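Local coordinates for cellulose-binding protein (Saccharophagus degradans, PDB 2X32) that binds a long polyisoprenoid diphosphate within a curled beta sheet and is implicated in plant cell wall breakdown, at residues A[94-105]-A[117-128]. Residues are numbered along the deposited sequence; the frame is centred on the assembly and turned at random. Where two conformers were deposited one is given.
With OTP ((2E,6E,10E,14E,18E,22E,26E)-3,7,11,15,19,23,27,31-octamethyldotriaconta-2,6,10,14,18,22,26,30-octaenyl trihydrogen diphosphate), chain C.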
ATOM      1  N   LEU A  94      20.306  12.008   6.217  1.00  5.33           N
ATOM      2  CA  LEU A  94      19.565  11.984   7.476  1.00  6.58           C
ATOM      3  C   LEU A  94      20.434  11.453   8.557  1.00  6.99           C
ATOM      4  O   LEU A  94      21.079  10.420   8.421  1.00  8.58           O
ATOM      5  CB  LEU A  94      18.335  11.089   7.345  1.00  7.35           C
ATOM      6  CG  LEU A  94      17.196  11.615   6.534  1.00  7.45           C
ATOM      7  CD1 LEU A  94      16.161  10.498   6.465  1.00 10.15           C
ATOM      8  CD2 LEU A  94      16.568  12.802   7.305  1.00 10.38           C
ATOM      9  N   ALA A  95      20.503  12.176   9.663  1.00  7.86           N
ATOM     10  CA  ALA A  95      21.167  11.680  10.828  1.00  8.47           C
ATOM     11  C   ALA A  95      20.325  10.613  11.467  1.00  7.92           C
ATOM     12  O   ALA A  95      19.099  10.570  11.279  1.00  8.42           O
ATOM     13  CB  ALA A  95      21.404  12.852  11.823  1.00  7.81           C
ATOM     14  N   VAL A  96      20.972   9.741  12.239  1.00  8.82           N
ATOM     15  CA  VAL A  96      20.235   8.723  12.940  1.00  8.92           C
ATOM     16  C   VAL A  96      19.225   9.406  13.865  1.00  9.28           C
ATOM     17  O   VAL A  96      19.549  10.351  14.616  1.00  9.27           O
ATOM     18  CB  VAL A  96      21.160   7.759  13.683  1.00  9.75           C
ATOM     19  CG1 VAL A  96      20.380   6.839  14.585  1.00 10.86           C
ATOM     20  CG2 VAL A  96      21.968   6.978  12.668  1.00 12.81           C
ATOM     21  N   GLY A  97      17.970   8.952  13.749  1.00  7.08           N
ATOM     22  CA  GLY A  97      16.831   9.503  14.471  1.00  8.05           C
ATOM     23  C   GLY A  97      16.133  10.691  13.779  1.00  8.26           C
ATOM     24  O   GLY A  97      15.043  11.065  14.186  1.00  8.44           O
ATOM     25  N   GLU A  98      16.756  11.275  12.758  1.00  8.11           N
ATOM     26  CA  GLU A  98      16.191  12.430  12.051  1.00 10.00           C
ATOM     27  C   GLU A  98      15.122  11.954  11.052  1.00  8.08           C
ATOM     28  O   GLU A  98      15.258  10.896  10.435  1.00  8.37           O
ATOM     29  CB  GLU A  98      17.316  13.165  11.298  1.00 11.46           C
ATOM     30  CG  GLU A  98      16.919  14.495  10.562  1.00 13.46           C
ATOM     31  CD  GLU A  98      18.087  15.221   9.794  1.00 18.67           C
ATOM     32  OE1 GLU A  98      19.284  14.792   9.757  1.00 13.90           O
ATOM     33  OE2 GLU A  98      17.762  16.295   9.199  1.00 24.21           O
ATOM     34  N   ASP A  99      14.099  12.776  10.847  1.00  8.58           N
ATOM     35  CA  ASP A  99      13.101  12.560   9.814  0.50  7.42           C
ATOM     36  C   ASP A  99      13.124  13.661   8.772  1.00  8.51           C
ATOM     37  O   ASP A  99      13.739  14.719   8.961  1.00 10.02           O
ATOM     38  CB  ASP A  99      11.720  12.524  10.428  0.50  7.73           C
ATOM     39  CG  ASP A  99      11.115  13.913  10.578  0.50  7.87           C
ATOM     40  OD1 ASP A  99      11.765  14.898  11.059  0.50  7.01           O
ATOM     41  OD2 ASP A  99       9.984  14.018  10.224  0.50  3.63           O
ATOM     42  N   MET A 100      12.459  13.404   7.674  1.00  6.06           N
ATOM     43  CA  MET A 100      12.185  14.418   6.679  0.50  6.09           C
ATOM     44  C   MET A 100      10.863  14.089   6.033  1.00  5.40           C
ATOM     45  O   MET A 100      10.444  12.915   5.982  1.00  5.40           O
ATOM     46  CB  MET A 100      13.287  14.502   5.636  0.50  6.01           C
ATOM     47  CG  MET A 100      13.503  13.210   4.885  0.50  5.11           C
ATOM     48  SD  MET A 100      14.958  13.377   3.866  0.50  8.51           S
ATOM     49  CE  MET A 100      14.768  11.871   2.880  0.50  2.00           C
ATOM     50  N   LEU A 101      10.196  15.116   5.550  1.00  6.51           N
ATOM     51  CA  LEU A 101       8.988  14.991   4.732  1.00  6.67           C
ATOM     52  C   LEU A 101       9.393  14.980   3.264  1.00  7.02           C
ATOM     53  O   LEU A 101      10.197  15.849   2.821  1.00  9.76           O
ATOM     54  CB  LEU A 101       8.057  16.172   4.986  1.00  7.37           C
ATOM     55  CG  LEU A 101       7.601  16.352   6.387  1.00  9.72           C
ATOM     56  CD1 LEU A 101       6.696  17.665   6.504  1.00 11.02           C
ATOM     57  CD2 LEU A 101       6.871  15.103   6.845  1.00 11.59           C
ATOM     58  N   VAL A 102       8.800  14.087   2.489  1.00  7.04           N
ATOM     59  CA  VAL A 102       9.085  13.995   1.048  1.00  7.39           C
ATOM     60  C   VAL A 102       7.762  14.044   0.319  1.00  6.89           C
ATOM     61  O   VAL A 102       6.903  13.226   0.574  1.00  7.17           O
ATOM     62  CB  VAL A 102       9.834  12.662   0.708  1.00 10.17           C
ATOM     63  CG1 VAL A 102      10.306  12.603  -0.768  1.00 13.69           C
ATOM     64  CG2 VAL A 102      11.050  12.449   1.615  1.00 10.91           C
ATOM     65  N   ASP A 103       7.569  15.020  -0.552  1.00  7.48           N
ATOM     66  CA  ASP A 103       6.376  15.131  -1.396  1.00  7.52           C
ATOM     67  C   ASP A 103       6.643  14.289  -2.641  1.00  9.02           C
ATOM     68  O   ASP A 103       7.610  14.577  -3.368  1.00  9.48           O
ATOM     69  CB  ASP A 103       6.185  16.581  -1.770  1.00  8.20           C
ATOM     70  CG  ASP A 103       5.852  17.466  -0.564  1.00 10.78           C
ATOM     71  OD1 ASP A 103       5.094  16.989   0.291  1.00 13.11           O
ATOM     72  OD2 ASP A 103       6.352  18.606  -0.549  1.00 17.23           O
ATOM     73  N   VAL A 104       5.889  13.214  -2.792  1.00  9.07           N
ATOM     74  CA  VAL A 104       6.073  12.245  -3.892  1.00  9.68           C
ATOM     75  C   VAL A 104       4.924  12.237  -4.866  1.00 10.74           C
ATOM     76  O   VAL A 104       3.790  12.481  -4.524  1.00  9.91           O
ATOM     77  CB  VAL A 104       6.290  10.806  -3.337  1.00  9.71           C
ATOM     78  CG1 VAL A 104       7.388  10.746  -2.320  1.00 12.03           C
ATOM     79  CG2 VAL A 104       5.013  10.212  -2.742  1.00 10.74           C
ATOM     80  N   SER A 105       5.248  11.863  -6.114  1.00 12.73           N
ATOM     81  CA  SER A 105       4.273  11.474  -7.089  1.00 12.04           C
ATOM     82  C   SER A 105       4.576   9.992  -7.300  1.00 11.48           C
ATOM     83  O   SER A 105       5.576   9.627  -7.969  1.00 14.99           O
ATOM     84  CB  SER A 105       4.457  12.230  -8.409  1.00 13.04           C
ATOM     85  OG  SER A 105       4.120  13.566  -8.190  1.00 15.72           O
ATOM     86  N   ILE A 117      -0.283   8.849  -7.189  1.00  9.65           N
ATOM     87  CA  ILE A 117      -0.673   9.281  -5.817  1.00  9.52           C
ATOM     88  C   ILE A 117       0.273  10.377  -5.445  1.00  9.08           C
ATOM     89  O   ILE A 117       1.475  10.167  -5.323  1.00  8.69           O
ATOM     90  CB  ILE A 117      -0.592   8.117  -4.821  1.00  8.23           C
ATOM     91  CG1 ILE A 117      -1.552   7.017  -5.236  1.00 13.70           C
ATOM     92  CG2 ILE A 117      -0.838   8.639  -3.334  1.00 11.64           C
ATOM     93  CD1 ILE A 117      -1.428   5.818  -4.350  1.00 13.48           C
ATOM     94  N   ASP A 118      -0.262  11.594  -5.337  1.00 10.37           N
ATOM     95  CA  ASP A 118       0.493  12.749  -4.903  1.00 11.33           C
ATOM     96  C   ASP A 118       0.299  12.852  -3.388  1.00 12.24           C
ATOM     97  O   ASP A 118      -0.802  13.135  -2.905  1.00 12.19           O
ATOM     98  CB  ASP A 118      -0.034  14.024  -5.605  1.00 12.96           C
ATOM     99  CG  ASP A 118       0.294  14.037  -7.080  1.00 19.59           C
ATOM    100  OD1 ASP A 118       1.509  13.941  -7.412  1.00 25.72           O
ATOM    101  OD2 ASP A 118      -0.657  14.159  -7.916  1.00 29.28           O
ATOM    102  N   THR A 119       1.334  12.521  -2.639  1.00 11.45           N
ATOM    103  CA  THR A 119       1.178  12.481  -1.171  1.00 11.26           C
ATOM    104  C   THR A 119       2.507  12.805  -0.531  1.00 10.70           C
ATOM    105  O   THR A 119       3.543  12.970  -1.186  1.00 11.87           O
ATOM    106  CB  THR A 119       0.650  11.131  -0.700  1.00 12.87           C
ATOM    107  OG1 THR A 119       0.146  11.226   0.652  1.00 11.66           O
ATOM    108  CG2 THR A 119       1.752  10.061  -0.764  1.00 12.73           C
ATOM    109  N   GLN A 120       2.514  12.881   0.786  1.00  8.10           N
ATOM    110  CA  GLN A 120       3.701  13.213   1.523  1.00  5.81           C
ATOM    111  C   GLN A 120       4.066  12.008   2.403  1.00  4.71           C
ATOM    112  O   GLN A 120       3.184  11.432   3.076  1.00  5.47           O
ATOM    113  CB  GLN A 120       3.409  14.429   2.414  1.00  6.14           C
ATOM    114  CG  GLN A 120       4.576  15.005   3.015  1.00  6.46           C
ATOM    115  CD  GLN A 120       4.168  16.369   3.650  1.00  9.01           C
ATOM    116  OE1 GLN A 120       3.429  16.365   4.651  1.00 12.44           O
ATOM    117  NE2 GLN A 120       4.508  17.508   3.025  1.00  8.28           N
ATOM    118  N   LEU A 121       5.333  11.637   2.327  1.00  5.00           N
ATOM    119  CA  LEU A 121       5.885  10.535   3.118  1.00  4.68           C
ATOM    120  C   LEU A 121       6.784  11.077   4.196  1.00  5.38           C
ATOM    121  O   LEU A 121       7.418  12.130   4.047  1.00  6.12           O
ATOM    122  CB  LEU A 121       6.666   9.551   2.265  1.00  5.68           C
ATOM    123  CG  LEU A 121       5.874   8.984   1.076  1.00  5.37           C
ATOM    124  CD1 LEU A 121       6.784   7.990   0.257  1.00  7.75           C
ATOM    125  CD2 LEU A 121       4.567   8.293   1.475  1.00  7.07           C
ATOM    126  N   ASN A 122       6.781  10.361   5.330  1.00  3.84           N
ATOM    127  CA  ASN A 122       7.696  10.583   6.402  1.00  3.86           C
ATOM    128  C   ASN A 122       8.797   9.535   6.288  1.00  5.18           C
ATOM    129  O   ASN A 122       8.509   8.337   6.197  1.00  4.63           O
ATOM    130  CB  ASN A 122       7.003  10.475   7.762  1.00  5.49           C
ATOM    131  CG  ASN A 122       7.906  10.889   8.878  1.00  6.66           C
ATOM    132  OD1 ASN A 122       8.787  10.102   9.318  1.00  4.64           O
ATOM    133  ND2 ASN A 122       7.753  12.159   9.357  1.00  9.21           N
ATOM    134  N   VAL A 123      10.040  10.000   6.209  1.00  3.54           N
ATOM    135  CA  VAL A 123      11.189   9.135   6.155  1.00  4.76           C
ATOM    136  C   VAL A 123      12.057   9.412   7.370  1.00  4.96           C
ATOM    137  O   VAL A 123      12.480  10.553   7.580  1.00  5.77           O
ATOM    138  CB  VAL A 123      12.010   9.366   4.883  1.00  5.92           C
ATOM    139  CG1 VAL A 123      13.292   8.414   4.862  1.00  6.98           C
ATOM    140  CG2 VAL A 123      11.131   9.201   3.622  1.00  7.21           C
ATOM    141  N   GLN A 124      12.314   8.395   8.161  1.00  5.41           N
ATOM    142  CA  GLN A 124      13.131   8.554   9.361  1.00  5.82           C
ATOM    143  C   GLN A 124      14.256   7.543   9.348  1.00  5.01           C
ATOM    144  O   GLN A 124      14.029   6.339   9.074  1.00  6.10           O
ATOM    145  CB  GLN A 124      12.291   8.390  10.618  1.00  5.39           C
ATOM    146  CG  GLN A 124      13.101   8.702  11.892  1.00  5.60           C
ATOM    147  CD  GLN A 124      12.296   8.527  13.191  1.00  4.37           C
ATOM    148  OE1 GLN A 124      11.373   7.711  13.289  1.00  4.39           O
ATOM    149  NE2 GLN A 124      12.707   9.268  14.184  1.00  5.30           N
ATOM    150  N   ARG A 125      15.474   8.007   9.642  1.00  4.90           N
ATOM    151  CA  ARG A 125      16.605   7.100   9.767  1.00  4.27           C
ATOM    152  C   ARG A 125      16.619   6.462  11.156  1.00  4.37           C
ATOM    153  O   ARG A 125      16.556   7.151  12.180  1.00  5.00           O
ATOM    154  CB  ARG A 125      17.952   7.790   9.517  1.00  4.20           C
ATOM    155  CG  ARG A 125      19.097   6.819   9.673  1.00  6.64           C
ATOM    156  CD  ARG A 125      20.447   7.407   9.360  1.00  6.00           C
ATOM    157  NE  ARG A 125      20.585   7.653   7.916  1.00  4.74           N
ATOM    158  CZ  ARG A 125      20.782   6.707   7.008  1.00  6.18           C
ATOM    159  NH1 ARG A 125      20.918   5.418   7.335  1.00  6.81           N
ATOM    160  NH2 ARG A 125      20.819   7.043   5.721  1.00  9.21           N
ATOM    161  N   LEU A 126      16.695   5.138  11.202  1.00  5.90           N
ATOM    162  CA  LEU A 126      16.761   4.428  12.444  1.00  5.87           C
ATOM    163  C   LEU A 126      18.128   3.971  12.863  1.00  6.81           C
ATOM    164  O   LEU A 126      18.401   3.795  14.058  1.00  8.63           O
ATOM    165  CB  LEU A 126      15.813   3.225  12.389  1.00  6.66           C
ATOM    166  CG  LEU A 126      14.355   3.490  12.086  1.00  7.71           C
ATOM    167  CD1 LEU A 126      13.587   2.178  12.151  1.00  7.54           C
ATOM    168  CD2 LEU A 126      13.741   4.474  13.045  1.00  8.64           C
ATOM    169  N   SER A 127      19.019   3.762  11.887  1.00  6.25           N
ATOM    170  CA  SER A 127      20.380   3.329  12.158  1.00  5.78           C
ATOM    171  C   SER A 127      21.208   3.654  10.912  1.00  5.72           C
ATOM    172  O   SER A 127      20.689   4.205   9.924  1.00  6.22           O
ATOM    173  CB  SER A 127      20.407   1.819  12.337  1.00  6.54           C
ATOM    174  OG  SER A 127      20.264   1.112  11.104  1.00  7.09           O
ATOM    175  N   ALA A 128      22.480   3.242  10.908  1.00  6.01           N
ATOM    176  CA  ALA A 128      23.329   3.477   9.736  1.00  6.63           C
ATOM    177  C   ALA A 128      22.847   2.780   8.490  1.00  6.35           C
ATOM    178  O   ALA A 128      23.180   3.220   7.401  1.00  8.38           O
ATOM    179  CB  ALA A 128      24.788   3.073  10.012  1.00  7.11           C
TER
HETATM  180  O7  OTP C1174     -21.816  -7.440   6.697  0.50 32.14           O
HETATM  181  P2  OTP C1174     -21.490  -8.838   6.242  0.50 29.91           P
HETATM  182  O5  OTP C1174     -22.701  -9.580   5.706  0.50 31.96           O
HETATM  183  O6  OTP C1174     -20.649  -9.629   7.208  0.50 29.44           O
HETATM  184  O4  OTP C1174     -20.574  -8.597   4.891  1.00 32.65           O
HETATM  185  P1  OTP C1174     -18.998  -8.909   4.715  1.00 31.70           P
HETATM  186  O2  OTP C1174     -18.288  -7.750   5.388  1.00 33.32           O
HETATM  187  O3  OTP C1174     -18.605 -10.355   4.937  1.00 37.61           O
HETATM  188  O1  OTP C1174     -18.623  -8.617   3.168  1.00 30.72           O
HETATM  189  C40 OTP C1174     -18.646  -7.243   2.731  1.00 23.59           C
HETATM  190  C39 OTP C1174     -17.258  -6.810   2.243  1.00 20.06           C
HETATM  191  C37 OTP C1174     -16.684  -5.677   2.600  1.00 16.74           C
HETATM  192  C38 OTP C1174     -17.237  -4.628   3.573  1.00 17.55           C
HETATM  193  C36 OTP C1174     -15.322  -5.315   2.014  1.00 17.38           C
HETATM  194  C35 OTP C1174     -15.353  -4.207   0.994  1.00 18.06           C
HETATM  195  C34 OTP C1174     -13.928  -3.842   0.534  1.00 17.41           C
HETATM  196  C32 OTP C1174     -13.506  -2.615   0.205  1.00 13.20           C
HETATM  197  C33 OTP C1174     -14.369  -1.408   0.349  1.00 14.32           C
HETATM  198  C31 OTP C1174     -12.022  -2.455  -0.158  1.00 13.34           C
HETATM  199  C30 OTP C1174     -11.682  -1.844  -1.493  1.00 13.68           C
HETATM  200  C29 OTP C1174     -10.179  -1.650  -1.666  1.00 11.86           C
HETATM  201  C27 OTP C1174      -9.621  -0.622  -2.297  1.00 10.61           C
HETATM  202  C28 OTP C1174     -10.389   0.464  -3.046  1.00 13.01           C
HETATM  203  C26 OTP C1174      -8.121  -0.419  -2.285  1.00 10.32           C
HETATM  204  C25 OTP C1174      -7.306  -1.392  -1.462  1.00  8.88           C
HETATM  205  C24 OTP C1174      -5.882  -0.912  -1.133  1.00  9.27           C
HETATM  206  C22 OTP C1174      -4.763  -1.290  -1.747  1.00  8.65           C
HETATM  207  C23 OTP C1174      -4.655  -2.370  -2.795  1.00 10.54           C
HETATM  208  C21 OTP C1174      -3.478  -0.640  -1.324  1.00  8.95           C
HETATM  209  C20 OTP C1174      -2.885   0.309  -2.399  1.00 12.14           C
HETATM  210  C19 OTP C1174      -1.546   0.931  -2.000  1.00  9.21           C
HETATM  211  C17 OTP C1174      -1.348   2.186  -1.597  1.00  8.99           C
HETATM  212  C18 OTP C1174      -2.349   3.287  -1.622  1.00 11.92           C
HETATM  213  C16 OTP C1174       0.024   2.566  -1.061  1.00  8.54           C
HETATM  214  C15 OTP C1174       0.678   3.659  -1.855  1.00  7.86           C
HETATM  215  C14 OTP C1174       2.149   3.771  -1.540  1.00  8.57           C
HETATM  216  C12 OTP C1174       2.851   4.930  -1.505  1.00  8.65           C
HETATM  217  C13 OTP C1174       2.185   6.287  -1.726  1.00 13.39           C
HETATM  218  C11 OTP C1174       4.320   4.969  -1.234  1.00  7.24           C
HETATM  219  C10 OTP C1174       4.979   3.717  -0.812  1.00  8.19           C
HETATM  220  C9  OTP C1174       6.412   3.848  -0.293  1.00  8.40           C
HETATM  221  C7  OTP C1174       7.537   3.510  -0.945  1.00  7.54           C
HETATM  222  C8  OTP C1174       7.613   2.806  -2.285  1.00  7.25           C
HETATM  223  C6  OTP C1174       8.856   3.808  -0.271  1.00  6.38           C
HETATM  224  C5  OTP C1174       9.514   5.093  -0.737  1.00  8.10           C
HETATM  225  C4  OTP C1174      10.866   5.310  -0.123  1.00  9.13           C
HETATM  226  C2  OTP C1174      11.327   6.515   0.229  1.00  8.20           C
HETATM  227  C3  OTP C1174      10.663   7.840   0.086  1.00 11.22           C
HETATM  228  C1  OTP C1174      12.712   6.588   0.806  1.00  8.78           C
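With CG trans to the backbone N (chi1 179°), Arg125 runs out extended until the bend at chi3 (-71°) brings the edge of its guanidinium to Leu94, just before the type II turn Ala95-Glu98, and Arg125 NE meets Leu94 O at 2.9 Å, from above the carbonyl plane. The bond lies beside the open end of an antiparallel beta hairpin, strands 99-109 and 115-125, in the curled sheet of the YceI-like domain, which encloses the octaprenyl chain of OTP. Arg125 NH1 donates to Ser127 O in the guanidinium plane and Arg125 NH2 to Val91 O, while Val96 CG2 packs across the arginine's CD. A leucine in place of Arg125 would probably leave the carbonyls of Leu94, Ser127 and Val91 without these donors. The glycine of the turn, Gly97, gives N to Arg125 O and takes Gln124 NE2 on its own O (2.9 Å), the latter an almost straight bond. Side chains then alternate between two faces. Val104, Leu121, Val102 and Val123 pack on the lipid side, where Val123 CG2 lies 3.8 Å from both Val102 CG2 and OTP C3. The other face is mostly polar: Asn122 ND2 donates to Gln136 OE1 and, in the conformer given, to Asp99 OD2. Further along, the Gln120 amide and Asp103 carboxylate lie side by side, 22° from coplanar, with Gln120 NE2 2.8 Å from Asp103 OD1, on its syn lone pair.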